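Dehydroascorbate reductase (Chlamydomonas reinhardtii, PDB 5XFT) probably catalyses the glutathione-dependent reduction of L-dehydroascorbate to L-ascorbate, as a member of the DHAR family of the glutathione S-transferase superfamily. Local coordinates at residues 23-36 against 75-89. Residues are numbered along the deposited sequence; the frame is centred on the assembly and turned at random.
Sequences FCHRVLLAYEAKKL and SDVIVVHLEKQHPEP
Lys34, just past the end of helix 23-33, lays its chain on Leu82 and Pro89 at the C-terminal end of helix 75-85, and each carbon finds a neighbour. CB lies 3.9 Å from CD of Pro89, the proline that follows a cis peptide bond; CG passes the carbonyl O of Pro89; CD rests against CG and CD2 of Leu82, the two side chains running in opposite directions. The bend at chi3 carries CE beside Glu83 OE1, and that at chi4 turns NZ toward His86 O and Pro89 O, at modelled distances too short for real bonds, so its exact position is doubtful. A lysine suits this place because its aliphatic stem packs on leucine while its ammonium probably points at carbonyls past the helix end. Glu83 OE2 is bonded to Leu91 N and Ser90 OG.

The two helices run nearly parallel, 9° apart with axes 9.6 Å from each other, as expected for the pair packed on one face of the sheet in the thioredoxin-like N-terminal domain of glutathione S-transferases. Ala30 has only a methyl to offer, and its CB meets Leu82 CD2 at 3.6 Å. Leu82 swings CG away from its backbone N (chi1 -177°), and its CD1 lies over one face of the Tyr31 ring and against Leu36 CD1. Leu36 CD1 in turn sits over one face of the His86 ring in a CH-pi contact.

At the N-terminal end of helix 75-85, Arg26, long enough to span the helices, donates from NH1 to the small hydroxyl of Ser75 (OG, 3.2 Å, 150°); a long salt bridge joins NH1 to Asp76 OD2. Branched Val79 lays CG2 over one guanidinium face. An alanine here would probably leave Ser75 OG without its NH1 donor, weaken the charge balance near Asp76 and uncover Val79 CG2.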
ATOM      1  N   PHE A  23      -2.633   0.981  -3.422  1.00 12.71           N
ATOM      2  CA  PHE A  23      -3.194  -0.335  -3.716  1.00 11.52           C
ATOM      3  C   PHE A  23      -2.319  -1.100  -4.707  1.00 18.49           C
ATOM      4  O   PHE A  23      -2.027  -2.291  -4.508  1.00 27.89           O
ATOM      5  CB  PHE A  23      -4.626  -0.173  -4.225  1.00 11.59           C
ATOM      6  CG  PHE A  23      -5.498   0.607  -3.287  1.00 13.18           C
ATOM      7  CD1 PHE A  23      -6.195  -0.036  -2.282  1.00 19.99           C
ATOM      8  CD2 PHE A  23      -5.592   1.988  -3.383  1.00 21.91           C
ATOM      9  CE1 PHE A  23      -6.987   0.681  -1.392  1.00 22.12           C
ATOM     10  CE2 PHE A  23      -6.382   2.711  -2.498  1.00 22.81           C
ATOM     11  CZ  PHE A  23      -7.080   2.054  -1.501  1.00 20.96           C
ATOM     12  N   CYS A  24      -1.887  -0.422  -5.778  1.00 18.37           N
ATOM     13  CA  CYS A  24      -0.782  -0.929  -6.584  1.00 15.14           C
ATOM     14  C   CYS A  24       0.394  -1.294  -5.699  1.00 14.54           C
ATOM     15  O   CYS A  24       0.989  -2.369  -5.845  1.00 11.99           O
ATOM     16  CB  CYS A  24      -0.328   0.118  -7.598  1.00 13.85           C
ATOM     17  SG  CYS A  24      -1.547   0.686  -8.771  1.00 21.28           S
ATOM     18  N   HIS A  25       0.745  -0.399  -4.773  1.00 13.71           N
ATOM     19  CA  HIS A  25       1.844  -0.680  -3.858  1.00 17.80           C
ATOM     20  C   HIS A  25       1.609  -1.982  -3.103  1.00 21.29           C
ATOM     21  O   HIS A  25       2.545  -2.759  -2.888  1.00 26.55           O
ATOM     22  CB  HIS A  25       2.032   0.490  -2.889  1.00 12.85           C
ATOM     23  CG  HIS A  25       3.365   0.505  -2.209  1.00 16.01           C
ATOM     24  ND1 HIS A  25       3.685   1.411  -1.224  1.00 17.24           N
ATOM     25  CD2 HIS A  25       4.462  -0.271  -2.377  1.00 17.51           C
ATOM     26  CE1 HIS A  25       4.920   1.191  -0.806  1.00 19.56           C
ATOM     27  NE2 HIS A  25       5.413   0.175  -1.488  1.00 20.88           N
ATOM     28  N   ARG A  26       0.360  -2.251  -2.717  1.00 14.58           N
ATOM     29  CA  ARG A  26       0.067  -3.474  -1.975  1.00  8.54           C
ATOM     30  C   ARG A  26       0.290  -4.707  -2.843  1.00 11.05           C
ATOM     31  O   ARG A  26       0.920  -5.684  -2.410  1.00 10.48           O
ATOM     32  CB  ARG A  26      -1.367  -3.443  -1.439  1.00 10.53           C
ATOM     33  CG  ARG A  26      -1.923  -4.841  -1.148  1.00 19.95           C
ATOM     34  CD  ARG A  26      -3.456  -4.857  -0.984  1.00 20.23           C
ATOM     35  NE  ARG A  26      -3.871  -5.889  -0.046  1.00 16.53           N
ATOM     36  CZ  ARG A  26      -5.146  -6.216   0.138  1.00 19.36           C
ATOM     37  NH1 ARG A  26      -6.090  -5.572  -0.542  1.00 15.74           N
ATOM     38  NH2 ARG A  26      -5.501  -7.156   1.002  1.00 21.84           N
ATOM     39  N   VAL A  27      -0.199  -4.678  -4.085  1.00  5.95           N
ATOM     40  CA  VAL A  27       0.041  -5.813  -4.976  1.00  7.07           C
ATOM     41  C   VAL A  27       1.536  -6.020  -5.206  1.00 14.50           C
ATOM     42  O   VAL A  27       2.044  -7.148  -5.124  1.00 21.27           O
ATOM     43  CB  VAL A  27      -0.721  -5.619  -6.296  1.00  5.40           C
ATOM     44  CG1 VAL A  27      -0.292  -6.658  -7.314  1.00  7.65           C
ATOM     45  CG2 VAL A  27      -2.209  -5.703  -6.036  1.00  5.35           C
ATOM     46  N   LEU A  28       2.268  -4.933  -5.476  1.00 16.51           N
ATOM     47  CA  LEU A  28       3.707  -5.022  -5.718  1.00 17.75           C
ATOM     48  C   LEU A  28       4.444  -5.611  -4.524  1.00 24.01           C
ATOM     49  O   LEU A  28       5.317  -6.476  -4.681  1.00 25.09           O
ATOM     50  CB  LEU A  28       4.268  -3.640  -6.042  1.00 17.12           C
ATOM     51  CG  LEU A  28       3.743  -2.928  -7.279  1.00 16.99           C
ATOM     52  CD1 LEU A  28       4.326  -1.545  -7.341  1.00 16.78           C
ATOM     53  CD2 LEU A  28       4.118  -3.719  -8.494  1.00 12.02           C
ATOM     54  N   LEU A  29       4.129  -5.127  -3.318  1.00 23.15           N
ATOM     55  CA  LEU A  29       4.743  -5.693  -2.120  1.00 16.21           C
ATOM     56  C   LEU A  29       4.391  -7.166  -1.968  1.00 16.21           C
ATOM     57  O   LEU A  29       5.224  -7.966  -1.533  1.00 17.44           O
ATOM     58  CB  LEU A  29       4.323  -4.908  -0.876  1.00 14.51           C
ATOM     59  CG  LEU A  29       4.912  -3.508  -0.696  1.00 13.57           C
ATOM     60  CD1 LEU A  29       4.310  -2.803   0.477  1.00  6.59           C
ATOM     61  CD2 LEU A  29       6.409  -3.592  -0.536  1.00 17.91           C
ATOM     62  N   ALA A  30       3.164  -7.549  -2.332  1.00 23.24           N
ATOM     63  CA  ALA A  30       2.797  -8.962  -2.280  1.00 22.44           C
ATOM     64  C   ALA A  30       3.673  -9.800  -3.207  1.00 24.70           C
ATOM     65  O   ALA A  30       4.145 -10.874  -2.820  1.00 26.04           O
ATOM     66  CB  ALA A  30       1.323  -9.134  -2.634  1.00 15.81           C
ATOM     67  N   TYR A  31       3.903  -9.326  -4.435  1.00 25.09           N
ATOM     68  CA  TYR A  31       4.751 -10.073  -5.363  1.00 22.28           C
ATOM     69  C   TYR A  31       6.197 -10.135  -4.880  1.00 30.27           C
ATOM     70  O   TYR A  31       6.859 -11.172  -5.013  1.00 35.87           O
ATOM     71  CB  TYR A  31       4.675  -9.452  -6.757  1.00 15.75           C
ATOM     72  CG  TYR A  31       3.553 -10.013  -7.590  1.00  9.44           C
ATOM     73  CD1 TYR A  31       2.237  -9.627  -7.369  1.00 11.88           C
ATOM     74  CD2 TYR A  31       3.806 -10.939  -8.590  1.00 13.05           C
ATOM     75  CE1 TYR A  31       1.203 -10.151  -8.118  1.00 13.30           C
ATOM     76  CE2 TYR A  31       2.781 -11.468  -9.348  1.00 16.27           C
ATOM     77  CZ  TYR A  31       1.482 -11.074  -9.110  1.00 17.17           C
ATOM     78  OH  TYR A  31       0.460 -11.604  -9.869  1.00 14.07           O
ATOM     79  N   GLU A  32       6.709  -9.034  -4.328  1.00 30.10           N
ATOM     80  CA  GLU A  32       8.073  -9.033  -3.810  1.00 26.12           C
ATOM     81  C   GLU A  32       8.219  -9.987  -2.630  1.00 30.50           C
ATOM     82  O   GLU A  32       9.249 -10.663  -2.490  1.00 30.96           O
ATOM     83  CB  GLU A  32       8.467  -7.616  -3.401  1.00 23.35           C
ATOM     84  CG  GLU A  32       8.647  -6.667  -4.569  1.00 24.97           C
ATOM     85  CD  GLU A  32       9.967  -6.879  -5.281  1.00 29.70           C
ATOM     86  OE1 GLU A  32      10.898  -7.423  -4.648  1.00 27.95           O
ATOM     87  OE2 GLU A  32      10.070  -6.512  -6.474  1.00 30.99           O
ATOM     88  N   ALA A  33       7.199 -10.053  -1.768  1.00 23.98           N
ATOM     89  CA  ALA A  33       7.274 -10.898  -0.582  1.00 25.05           C
ATOM     90  C   ALA A  33       7.352 -12.375  -0.947  1.00 29.25           C
ATOM     91  O   ALA A  33       8.044 -13.144  -0.269  1.00 32.53           O
ATOM     92  CB  ALA A  33       6.071 -10.642   0.325  1.00 20.74           C
ATOM     93  N   LYS A  34       6.656 -12.785  -2.004  1.00 23.96           N
ATOM     94  CA  LYS A  34       6.724 -14.146  -2.507  1.00 19.76           C
ATOM     95  C   LYS A  34       7.821 -14.347  -3.544  1.00 21.59           C
ATOM     96  O   LYS A  34       7.881 -15.416  -4.159  1.00 26.39           O
ATOM     97  CB  LYS A  34       5.375 -14.559  -3.098  1.00 18.32           C
ATOM     98  CG  LYS A  34       4.242 -14.525  -2.098  1.00 19.61           C
ATOM     99  CD  LYS A  34       2.884 -14.525  -2.775  1.00 22.88           C
ATOM    100  CE  LYS A  34       1.880 -15.341  -1.970  1.00 26.75           C
ATOM    101  NZ  LYS A  34       2.425 -16.691  -1.636  1.00 36.49           N
ATOM    102  N   LYS A  35       8.681 -13.347  -3.751  1.00 30.55           N
ATOM    103  CA  LYS A  35       9.796 -13.433  -4.699  1.00 34.69           C
ATOM    104  C   LYS A  35       9.335 -13.894  -6.080  1.00 35.14           C
ATOM    105  O   LYS A  35      10.089 -14.526  -6.821  1.00 33.18           O
ATOM    106  CB  LYS A  35      10.903 -14.344  -4.167  1.00 41.33           C
ATOM    107  CG  LYS A  35      11.299 -14.042  -2.736  1.00 49.02           C
ATOM    108  CD  LYS A  35      12.748 -14.411  -2.457  1.00 56.54           C
ATOM    109  CE  LYS A  35      12.985 -14.502  -0.957  1.00 62.29           C
ATOM    110  NZ  LYS A  35      12.854 -13.156  -0.312  1.00 63.96           N
ATOM    111  N   LEU A  36       8.069 -13.596  -6.430  1.00 37.76           N
ATOM    112  CA  LEU A  36       7.558 -13.921  -7.753  1.00 29.53           C
ATOM    113  C   LEU A  36       7.989 -12.853  -8.752  1.00 34.06           C
ATOM    114  O   LEU A  36       7.943 -11.659  -8.443  1.00 43.37           O
ATOM    115  CB  LEU A  36       6.039 -14.029  -7.737  1.00 25.87           C
ATOM    116  CG  LEU A  36       5.490 -15.232  -6.978  1.00 24.87           C
ATOM    117  CD1 LEU A  36       4.034 -15.013  -6.625  1.00 25.03           C
ATOM    118  CD2 LEU A  36       5.649 -16.481  -7.818  1.00 23.35           C
ATOM    119  N   SER A  75      -7.051  -4.970  -5.917  1.00 12.64           N
ATOM    120  CA  SER A  75      -5.900  -5.502  -5.189  1.00 20.38           C
ATOM    121  C   SER A  75      -6.294  -6.622  -4.233  1.00 22.08           C
ATOM    122  O   SER A  75      -5.477  -7.505  -3.949  1.00 21.34           O
ATOM    123  CB  SER A  75      -5.182  -4.384  -4.424  1.00 20.66           C
ATOM    124  OG  SER A  75      -5.929  -3.942  -3.305  1.00 19.65           O
ATOM    125  N   ASP A  76      -7.530  -6.608  -3.730  1.00 29.23           N
ATOM    126  CA  ASP A  76      -7.962  -7.655  -2.806  1.00 35.98           C
ATOM    127  C   ASP A  76      -8.109  -8.991  -3.528  1.00 26.98           C
ATOM    128  O   ASP A  76      -7.525 -10.008  -3.117  1.00 27.32           O
ATOM    129  CB  ASP A  76      -9.280  -7.250  -2.140  1.00 48.15           C
ATOM    130  CG  ASP A  76      -9.293  -7.535  -0.649  1.00 60.68           C
ATOM    131  OD1 ASP A  76      -8.867  -8.638  -0.246  1.00 63.06           O
ATOM    132  OD2 ASP A  76      -9.735  -6.654   0.121  1.00 67.16           O
ATOM    133  N   VAL A  77      -8.889  -8.997  -4.615  1.00 18.45           N
ATOM    134  CA  VAL A  77      -9.008 -10.176  -5.469  1.00 18.36           C
ATOM    135  C   VAL A  77      -7.631 -10.670  -5.886  1.00 23.54           C
ATOM    136  O   VAL A  77      -7.349 -11.876  -5.857  1.00 30.05           O
ATOM    137  CB  VAL A  77      -9.880  -9.856  -6.698  1.00 17.31           C
ATOM    138  CG1 VAL A  77     -10.005 -11.082  -7.583  1.00 17.16           C
ATOM    139  CG2 VAL A  77     -11.250  -9.353  -6.265  1.00 18.48           C
ATOM    140  N   ILE A  78      -6.743  -9.743  -6.249  1.00 15.96           N
ATOM    141  CA  ILE A  78      -5.421 -10.122  -6.731  1.00 14.78           C
ATOM    142  C   ILE A  78      -4.621 -10.819  -5.634  1.00 21.60           C
ATOM    143  O   ILE A  78      -4.038 -11.880  -5.865  1.00 17.92           O
ATOM    144  CB  ILE A  78      -4.675  -8.894  -7.281  1.00 12.58           C
ATOM    145  CG1 ILE A  78      -5.296  -8.449  -8.603  1.00 18.12           C
ATOM    146  CG2 ILE A  78      -3.195  -9.205  -7.449  1.00 10.08           C
ATOM    147  CD1 ILE A  78      -4.904  -7.046  -9.008  1.00 24.83           C
ATOM    148  N   VAL A  79      -4.571 -10.244  -4.429  1.00 23.60           N
ATOM    149  CA  VAL A  79      -3.704 -10.851  -3.419  1.00 27.66           C
ATOM    150  C   VAL A  79      -4.274 -12.177  -2.934  1.00 25.43           C
ATOM    151  O   VAL A  79      -3.515 -13.080  -2.551  1.00 22.22           O
ATOM    152  CB  VAL A  79      -3.438  -9.895  -2.240  1.00 25.26           C
ATOM    153  CG1 VAL A  79      -2.698  -8.646  -2.720  1.00  5.42           C
ATOM    154  CG2 VAL A  79      -4.735  -9.549  -1.513  1.00 20.33           C
ATOM    155  N   VAL A  80      -5.602 -12.337  -2.948  1.00 25.93           N
ATOM    156  CA  VAL A  80      -6.172 -13.615  -2.525  1.00 29.22           C
ATOM    157  C   VAL A  80      -5.948 -14.685  -3.589  1.00 26.97           C
ATOM    158  O   VAL A  80      -5.572 -15.822  -3.279  1.00 25.02           O
ATOM    159  CB  VAL A  80      -7.661 -13.447  -2.183  1.00 39.10           C
ATOM    160  CG1 VAL A  80      -8.296 -14.797  -1.902  1.00 46.14           C
ATOM    161  CG2 VAL A  80      -7.811 -12.533  -0.983  1.00 38.87           C
ATOM    162  N   HIS A  81      -6.180 -14.340  -4.858  1.00 30.95           N
ATOM    163  CA  HIS A  81      -5.808 -15.226  -5.959  1.00 28.64           C
ATOM    164  C   HIS A  81      -4.330 -15.590  -5.886  1.00 23.23           C
ATOM    165  O   HIS A  81      -3.940 -16.741  -6.123  1.00 21.98           O
ATOM    166  CB  HIS A  81      -6.134 -14.540  -7.290  1.00 30.10           C
ATOM    167  CG  HIS A  81      -5.493 -15.178  -8.480  1.00 32.83           C
ATOM    168  ND1 HIS A  81      -6.170 -16.037  -9.319  1.00 32.61           N
ATOM    169  CD2 HIS A  81      -4.238 -15.075  -8.981  1.00 31.70           C
ATOM    170  CE1 HIS A  81      -5.360 -16.440 -10.280  1.00 26.74           C
ATOM    171  NE2 HIS A  81      -4.181 -15.873 -10.097  1.00 28.56           N
ATOM    172  N   LEU A  82      -3.496 -14.611  -5.555  1.00 19.82           N
ATOM    173  CA  LEU A  82      -2.071 -14.848  -5.398  1.00 20.36           C
ATOM    174  C   LEU A  82      -1.815 -15.900  -4.330  1.00 27.21           C
ATOM    175  O   LEU A  82      -1.060 -16.852  -4.550  1.00 24.29           O
ATOM    176  CB  LEU A  82      -1.376 -13.532  -5.054  1.00 27.81           C
ATOM    177  CG  LEU A  82       0.143 -13.551  -4.926  1.00 43.80           C
ATOM    178  CD1 LEU A  82       0.766 -13.934  -6.253  1.00 47.64           C
ATOM    179  CD2 LEU A  82       0.653 -12.199  -4.469  1.00 44.62           C
ATOM    180  N   GLU A  83      -2.457 -15.756  -3.165  1.00 32.99           N
ATOM    181  CA  GLU A  83      -2.228 -16.707  -2.083  1.00 31.70           C
ATOM    182  C   GLU A  83      -2.764 -18.096  -2.416  1.00 37.91           C
ATOM    183  O   GLU A  83      -2.215 -19.100  -1.948  1.00 43.86           O
ATOM    184  CB  GLU A  83      -2.857 -16.184  -0.795  1.00 30.18           C
ATOM    185  CG  GLU A  83      -2.260 -16.787   0.475  1.00 36.33           C
ATOM    186  CD  GLU A  83      -0.915 -16.204   0.827  1.00 43.15           C
ATOM    187  OE1 GLU A  83      -0.676 -15.042   0.457  1.00 45.49           O
ATOM    188  OE2 GLU A  83      -0.115 -16.902   1.483  1.00 53.31           O
ATOM    189  N   LYS A  84      -3.828 -18.179  -3.214  1.00 38.04           N
ATOM    190  CA  LYS A  84      -4.350 -19.485  -3.595  1.00 30.67           C
ATOM    191  C   LYS A  84      -3.427 -20.177  -4.588  1.00 32.44           C
ATOM    192  O   LYS A  84      -3.167 -21.379  -4.472  1.00 37.96           O
ATOM    193  CB  LYS A  84      -5.751 -19.340  -4.183  1.00 31.96           C
ATOM    194  CG  LYS A  84      -6.447 -20.663  -4.445  1.00 31.23           C
ATOM    195  CD  LYS A  84      -7.789 -20.448  -5.128  1.00 36.41           C
ATOM    196  CE  LYS A  84      -8.435 -21.773  -5.489  1.00 44.90           C
ATOM    197  NZ  LYS A  84      -9.605 -21.607  -6.400  1.00 48.24           N
ATOM    198  N   GLN A  85      -2.920 -19.436  -5.576  1.00 30.98           N
ATOM    199  CA  GLN A  85      -2.086 -20.059  -6.599  1.00 30.10           C
ATOM    200  C   GLN A  85      -0.663 -20.325  -6.116  1.00 29.95           C
ATOM    201  O   GLN A  85      -0.020 -21.264  -6.600  1.00 29.68           O
ATOM    202  CB  GLN A  85      -2.060 -19.193  -7.860  1.00 33.77           C
ATOM    203  CG  GLN A  85      -3.429 -18.974  -8.485  1.00 42.53           C
ATOM    204  CD  GLN A  85      -4.176 -20.275  -8.738  1.00 47.87           C
ATOM    205  OE1 GLN A  85      -5.295 -20.468  -8.253  1.00 51.98           O
ATOM    206  NE2 GLN A  85      -3.562 -21.174  -9.500  1.00 42.20           N
ATOM    207  N   HIS A  86      -0.153 -19.530  -5.175  1.00 23.90           N
ATOM    208  CA  HIS A  86       1.217 -19.670  -4.678  1.00 25.90           C
ATOM    209  C   HIS A  86       1.210 -19.664  -3.154  1.00 33.70           C
ATOM    210  O   HIS A  86       1.506 -18.644  -2.525  1.00 36.79           O
ATOM    211  CB  HIS A  86       2.115 -18.558  -5.217  1.00 28.79           C
ATOM    212  CG  HIS A  86       2.004 -18.364  -6.697  1.00 32.83           C
ATOM    213  ND1 HIS A  86       2.826 -19.008  -7.595  1.00 32.10           N
ATOM    214  CD2 HIS A  86       1.156 -17.610  -7.434  1.00 32.13           C
ATOM    215  CE1 HIS A  86       2.492 -18.654  -8.823  1.00 35.75           C
ATOM    216  NE2 HIS A  86       1.482 -17.806  -8.753  1.00 36.83           N
ATOM    217  N   PRO A  87       0.893 -20.803  -2.530  1.00 35.71           N
ATOM    218  CA  PRO A  87       0.818 -20.829  -1.058  1.00 34.46           C
ATOM    219  C   PRO A  87       2.162 -20.626  -0.377  1.00 32.70           C
ATOM    220  O   PRO A  87       2.190 -20.168   0.773  1.00 35.23           O
ATOM    221  CB  PRO A  87       0.233 -22.219  -0.764  1.00 38.36           C
ATOM    222  CG  PRO A  87      -0.419 -22.647  -2.057  1.00 35.94           C
ATOM    223  CD  PRO A  87       0.438 -22.064  -3.133  1.00 35.92           C
ATOM    224  N   GLU A  88       3.265 -20.927  -1.053  1.00 34.49           N
ATOM    225  CA  GLU A  88       4.603 -20.616  -0.558  1.00 39.84           C
ATOM    226  C   GLU A  88       5.344 -19.603  -1.440  1.00 39.06           C
ATOM    227  O   GLU A  88       5.401 -19.769  -2.656  1.00 47.54           O
ATOM    228  CB  GLU A  88       5.442 -21.896  -0.464  1.00 53.20           C
ATOM    229  CG  GLU A  88       6.135 -22.101   0.875  1.00 66.06           C
ATOM    230  CD  GLU A  88       5.140 -22.244   2.001  1.00 78.59           C
ATOM    231  OE1 GLU A  88       5.232 -21.495   2.981  1.00 81.88           O
ATOM    232  OE2 GLU A  88       4.234 -23.117   1.866  1.00 82.69           O
ATOM    233  N   PRO A  89       5.962 -18.573  -0.837  1.00 37.10           N
ATOM    234  CA  PRO A  89       5.982 -18.190   0.579  1.00 33.72           C
ATOM    235  C   PRO A  89       4.641 -17.633   1.028  1.00 37.65           C
ATOM    236  O   PRO A  89       3.999 -16.922   0.259  1.00 35.87           O
ATOM    237  CB  PRO A  89       7.064 -17.110   0.639  1.00 29.96           C
ATOM    238  CG  PRO A  89       7.909 -17.339  -0.571  1.00 34.26           C
ATOM    239  CD  PRO A  89       6.977 -17.844  -1.618  1.00 34.38           C
TER